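Local coordinates for capsid protein VP1 (Human polyomavirus 12, PDB 6Y5Z) that probably builds, as pentamers of disulfide-linked copies, the icosahedral T=7 shell of the virus, at residues D[20-25]-D[268-273]; D[238-243]-D[264-269]. All blocks are in the same frame, centred on the assembly; numbering follows the deposited sequence.

Interaction 1: residues D[20-25]-D[268-273]; sequences TQIEAF and VQLRKR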
# COMPACT_ATOMS: atom_id res chain seq x y z
N THR D 20 -20.84 30.22 -1.00
CA THR D 20 -21.98 29.33 -1.33
C THR D 20 -21.43 27.90 -1.41
O THR D 20 -20.20 27.75 -1.57
CB THR D 20 -22.73 29.84 -2.56
OG1 THR D 20 -24.04 29.26 -2.55
CG2 THR D 20 -22.04 29.55 -3.87
N GLN D 21 -22.28 26.90 -1.18
CA GLN D 21 -21.96 25.46 -1.38
C GLN D 21 -22.84 24.98 -2.54
O GLN D 21 -24.03 25.34 -2.57
CB GLN D 21 -22.20 24.61 -0.12
CG GLN D 21 -21.39 25.02 1.11
CD GLN D 21 -19.94 24.57 1.16
OE1 GLN D 21 -19.08 25.22 1.76
NE2 GLN D 21 -19.64 23.44 0.53
N ILE D 22 -22.26 24.25 -3.48
CA ILE D 22 -22.98 23.67 -4.64
C ILE D 22 -22.82 22.16 -4.52
O ILE D 22 -21.65 21.70 -4.48
CB ILE D 22 -22.38 24.18 -5.96
CG1 ILE D 22 -22.51 25.70 -6.08
CG2 ILE D 22 -23.01 23.46 -7.14
CD1 ILE D 22 -23.93 26.20 -6.04
N GLU D 23 -23.90 21.40 -4.50
CA GLU D 23 -23.80 19.93 -4.44
C GLU D 23 -24.45 19.33 -5.67
O GLU D 23 -25.38 19.92 -6.26
CB GLU D 23 -24.35 19.44 -3.10
CG GLU D 23 -25.84 19.36 -3.01
CD GLU D 23 -26.35 18.73 -1.71
OE1 GLU D 23 -27.59 18.69 -1.56
OE2 GLU D 23 -25.51 18.30 -0.83
N ALA D 24 -23.94 18.18 -6.09
CA ALA D 24 -24.47 17.44 -7.25
C ALA D 24 -24.07 15.98 -7.14
O ALA D 24 -22.98 15.69 -6.62
CB ALA D 24 -23.97 18.04 -8.53
N PHE D 25 -24.91 15.09 -7.67
CA PHE D 25 -24.54 13.69 -7.97
C PHE D 25 -24.43 13.59 -9.49
O PHE D 25 -25.32 14.08 -10.18
CB PHE D 25 -25.57 12.71 -7.41
CG PHE D 25 -25.62 12.52 -5.90
CD1 PHE D 25 -24.81 11.60 -5.27
CD2 PHE D 25 -26.55 13.21 -5.14
CE1 PHE D 25 -24.91 11.39 -3.90
CE2 PHE D 25 -26.65 13.00 -3.77
CZ PHE D 25 -25.83 12.09 -3.15
N VAL D 268 -19.04 21.39 -3.44
CA VAL D 268 -17.98 22.39 -3.73
C VAL D 268 -18.26 23.65 -2.93
O VAL D 268 -19.40 24.18 -2.99
CB VAL D 268 -17.87 22.69 -5.23
CG1 VAL D 268 -16.78 23.71 -5.53
CG2 VAL D 268 -17.64 21.41 -6.01
N GLN D 269 -17.25 24.11 -2.19
CA GLN D 269 -17.31 25.39 -1.46
C GLN D 269 -16.79 26.48 -2.39
O GLN D 269 -15.67 26.34 -2.92
CB GLN D 269 -16.47 25.33 -0.20
CG GLN D 269 -16.46 26.64 0.55
CD GLN D 269 -15.69 26.51 1.84
OE1 GLN D 269 -14.53 26.91 1.92
NE2 GLN D 269 -16.31 25.88 2.83
N LEU D 270 -17.59 27.52 -2.63
CA LEU D 270 -17.16 28.65 -3.47
C LEU D 270 -17.17 29.94 -2.67
O LEU D 270 -17.96 30.08 -1.73
CB LEU D 270 -18.04 28.76 -4.71
CG LEU D 270 -18.00 27.49 -5.56
CD1 LEU D 270 -19.28 26.70 -5.43
CD2 LEU D 270 -17.68 27.77 -7.00
N ARG D 271 -16.31 30.85 -3.08
CA ARG D 271 -16.25 32.20 -2.47
C ARG D 271 -16.16 33.23 -3.59
O ARG D 271 -15.65 32.95 -4.69
CB ARG D 271 -15.09 32.29 -1.48
CG ARG D 271 -13.73 32.32 -2.15
CD ARG D 271 -12.62 32.35 -1.12
NE ARG D 271 -11.35 32.14 -1.78
CZ ARG D 271 -10.23 31.74 -1.18
NH1 ARG D 271 -10.22 31.57 0.13
NH2 ARG D 271 -9.13 31.57 -1.87
N LYS D 272 -16.63 34.44 -3.31
CA LYS D 272 -16.53 35.53 -4.30
C LYS D 272 -15.10 36.06 -4.29
O LYS D 272 -14.56 36.36 -3.21
CB LYS D 272 -17.53 36.64 -3.96
CG LYS D 272 -18.98 36.19 -4.02
CD LYS D 272 -19.92 37.32 -3.66
CE LYS D 272 -21.35 36.85 -3.54
NZ LYS D 272 -22.21 37.92 -2.99
N ARG D 273 -14.50 36.17 -5.47
CA ARG D 273 -13.15 36.69 -5.71
C ARG D 273 -13.25 37.88 -6.66
O ARG D 273 -13.89 37.74 -7.74
CB ARG D 273 -12.29 35.59 -6.34
CG ARG D 273 -10.91 36.04 -6.78
CD ARG D 273 -9.96 36.33 -5.64
NE ARG D 273 -9.37 35.09 -5.13
CZ ARG D 273 -8.18 34.98 -4.58
NH1 ARG D 273 -7.38 36.02 -4.42
NH2 ARG D 273 -7.75 33.78 -4.17
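Q21 and Q269 sit opposite each other on two antiparallel strands, in a non-hydrogen-bonded pair, and their side chains supply a polar link where the backbone gives none. The Q21 chain can be followed outward. Its CB lies 4.0 Å from V268 O; with CG beside the backbone N (chi1 -60°) and a second bend at chi2 (-79°), the chain folds over the neighbouring strand. CD then rests 3.8 Å from both CA and CB of Q269. At the tip the amide divides its work. OE1 accepts the N-H of Q269 NE2 at 3.0 Å, lying in the amide plane of the donor, while the donor lies in the carbonyl plane of Q21. The two amide planes nevertheless stand 83° apart. NE2 of Q21 turns instead to N267 OD1.

Hydrogen-bonded pairs flank this rung: T20 with L270 and I22 with V268, each closed by two backbone bonds. L270 N to T20 O and V268 N to I22 O are both 2.8 Å. The CA of Q21 offers a CA-H...O contact to V268 O at 3.3 Å.

On the other face T20, I22 and L270 meet through carbon: T20 CG2 lies beside L270 CB, and I22 CG1 presses on L270 CD1 at 3.4 Å, closer than ordinary van der Waals contact; L270 chi2 is not staggered, which makes this detail somewhat doubtful. L238 of the facing sheet lies against I22.

The pairing joins strands 9-26 and 257-276, neighbours in the BIDG sheet of the viral jelly roll. Its chemistry is two-sided: a single glutamine pair lies on the more exposed face, where the amide of Q21 has one partner for its oxygen and another for its nitrogen, and carbon meets carbon on the face toward the core.

Interaction 2: residues D[238-243]-D[264-269]; sequences LFLSCC and RYFNVQ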
# COMPACT_ATOMS: atom_id res chain seq x y z
N LEU D 238 -20.19 26.25 -12.81
CA LEU D 238 -19.24 25.32 -12.17
C LEU D 238 -19.23 24.01 -12.96
O LEU D 238 -20.29 23.41 -13.16
CB LEU D 238 -19.65 25.08 -10.72
CG LEU D 238 -18.78 24.07 -9.98
CD1 LEU D 238 -17.37 24.63 -9.81
CD2 LEU D 238 -19.41 23.75 -8.64
N PHE D 239 -18.05 23.61 -13.43
CA PHE D 239 -17.88 22.41 -14.29
C PHE D 239 -17.36 21.23 -13.47
O PHE D 239 -16.26 21.29 -12.90
CB PHE D 239 -16.96 22.78 -15.45
CG PHE D 239 -17.58 23.83 -16.34
CD1 PHE D 239 -17.57 25.17 -15.98
CD2 PHE D 239 -18.19 23.45 -17.52
CE1 PHE D 239 -18.18 26.12 -16.80
CE2 PHE D 239 -18.77 24.40 -18.36
CZ PHE D 239 -18.76 25.73 -17.99
N LEU D 240 -18.15 20.17 -13.43
CA LEU D 240 -17.83 18.92 -12.71
C LEU D 240 -17.69 17.82 -13.75
O LEU D 240 -18.52 17.75 -14.68
CB LEU D 240 -18.93 18.56 -11.74
CG LEU D 240 -19.37 19.67 -10.79
CD1 LEU D 240 -20.54 19.20 -9.94
CD2 LEU D 240 -18.21 20.10 -9.92
N SER D 241 -16.71 16.96 -13.57
CA SER D 241 -16.38 15.86 -14.50
C SER D 241 -15.99 14.63 -13.67
O SER D 241 -15.38 14.86 -12.63
CB SER D 241 -15.24 16.24 -15.39
OG SER D 241 -15.50 17.44 -16.10
N CYS D 242 -16.28 13.43 -14.13
CA CYS D 242 -15.77 12.23 -13.42
C CYS D 242 -15.92 10.99 -14.29
O CYS D 242 -16.61 11.02 -15.32
CB CYS D 242 -16.47 12.04 -12.09
SG CYS D 242 -18.27 11.89 -12.19
N CYS D 243 -15.26 9.92 -13.86
CA CYS D 243 -15.55 8.55 -14.29
C CYS D 243 -15.12 7.64 -13.13
O CYS D 243 -14.07 7.90 -12.52
CB CYS D 243 -14.79 8.22 -15.57
SG CYS D 243 -15.27 6.61 -16.23
N ARG D 264 -20.97 9.51 -8.41
CA ARG D 264 -20.10 10.36 -7.59
C ARG D 264 -20.87 11.59 -7.11
O ARG D 264 -21.51 12.28 -7.93
CB ARG D 264 -18.85 10.76 -8.38
CG ARG D 264 -17.91 11.69 -7.65
CD ARG D 264 -16.64 11.95 -8.43
NE ARG D 264 -15.69 10.83 -8.50
CZ ARG D 264 -14.70 10.60 -7.65
NH1 ARG D 264 -13.88 9.57 -7.83
NH2 ARG D 264 -14.54 11.38 -6.58
N TYR D 265 -20.71 11.89 -5.84
CA TYR D 265 -21.18 13.12 -5.19
C TYR D 265 -20.08 14.17 -5.18
O TYR D 265 -18.88 13.84 -4.93
CB TYR D 265 -21.57 12.81 -3.75
CG TYR D 265 -22.02 13.99 -2.94
CD1 TYR D 265 -23.26 14.57 -3.13
CD2 TYR D 265 -21.20 14.52 -1.97
CE1 TYR D 265 -23.67 15.66 -2.37
CE2 TYR D 265 -21.61 15.57 -1.16
CZ TYR D 265 -22.83 16.17 -1.39
OH TYR D 265 -23.17 17.21 -0.56
N PHE D 266 -20.48 15.43 -5.33
CA PHE D 266 -19.62 16.62 -5.20
C PHE D 266 -20.31 17.61 -4.28
O PHE D 266 -21.50 17.89 -4.48
CB PHE D 266 -19.39 17.34 -6.53
CG PHE D 266 -18.69 16.55 -7.60
CD1 PHE D 266 -19.34 15.56 -8.33
CD2 PHE D 266 -17.39 16.87 -7.95
CE1 PHE D 266 -18.69 14.89 -9.36
CE2 PHE D 266 -16.74 16.20 -8.98
CZ PHE D 266 -17.40 15.23 -9.70
N ASN D 267 -19.56 18.16 -3.32
CA ASN D 267 -20.01 19.36 -2.56
C ASN D 267 -18.86 20.36 -2.63
O ASN D 267 -17.84 20.14 -1.96
CB ASN D 267 -20.42 19.05 -1.13
CG ASN D 267 -21.06 20.26 -0.46
OD1 ASN D 267 -20.74 21.38 -0.79
ND2 ASN D 267 -22.04 20.03 0.40
N VAL D 268 -19.04 21.39 -3.44
CA VAL D 268 -17.98 22.39 -3.73
C VAL D 268 -18.26 23.65 -2.93
O VAL D 268 -19.40 24.18 -2.99
CB VAL D 268 -17.87 22.69 -5.23
CG1 VAL D 268 -16.78 23.71 -5.53
CG2 VAL D 268 -17.64 21.41 -6.01
N GLN D 269 -17.25 24.11 -2.19
CA GLN D 269 -17.31 25.39 -1.46
C GLN D 269 -16.79 26.48 -2.39
O GLN D 269 -15.67 26.34 -2.92
CB GLN D 269 -16.47 25.33 -0.20
CG GLN D 269 -16.46 26.64 0.55
CD GLN D 269 -15.69 26.51 1.84
OE1 GLN D 269 -14.53 26.91 1.92
NE2 GLN D 269 -16.31 25.88 2.83
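C242 meets F266 at the ring's edge: its SG lies 5.3 Å from the ring centroid and 86° off the normal, an edge-on cysteine sulfur-aromatic contact in a buried interface. The same rim of the ring is approached by the backbone, S241 O standing 3.6 Å from F266 CZ near the ring plane. One face of the ring belongs to L240, whose CB sits over the centre, 4.2 Å from the centroid, in a CH-pi contact. The leucine then runs past the phenylalanine in the opposite direction, bringing CD1 above the CG end of the ring and CD2 to 3.9 Å from CD2 of F266.

With strand axes 8.9 Å apart at their closest, these segments are not sheet neighbours here but face each other across the jelly-roll sandwich. Strand 237-250, corresponding to H, hydrogen-bonds with strands 66-71 and 124-131, while strand 257-276, corresponding to I, belongs to the other sheet; further along, the two form a hairpin.

At one end L238 and V268 meet tip to tip, CD2 of the leucine 3.9 Å from CB of the valine. At the other, R264 contributes hydrocarbon: its CD packs 3.7 Å from C242 CB. A bend at chi3 (-73°) turns the guanidinium off the extended line of the chain, and its charge is met by a salt bridge to D244, with T94 taking a further hydrogen bond.

Interactions 1 and 2 have centres 10 Å apart and share strand 257-276, which presents two sides: its edge pairs with 20-25 within one sheet, and its inward face packs on 238-243 of the other. V268 serves both, by its backbone in the first and its side chain in the second. Two polar links on the outward face tie the contacts together: Q21 NE2 to N267 OD1 at 2.7 Å and E23 OE2 to Y265 OH at 2.6 Å, both probable hydrogen bonds. F25 CZ also packs 3.6 Å from Y265 CD1. This face meets a second subunit, where E23 lies on S192 and Y265 on P191 of that copy.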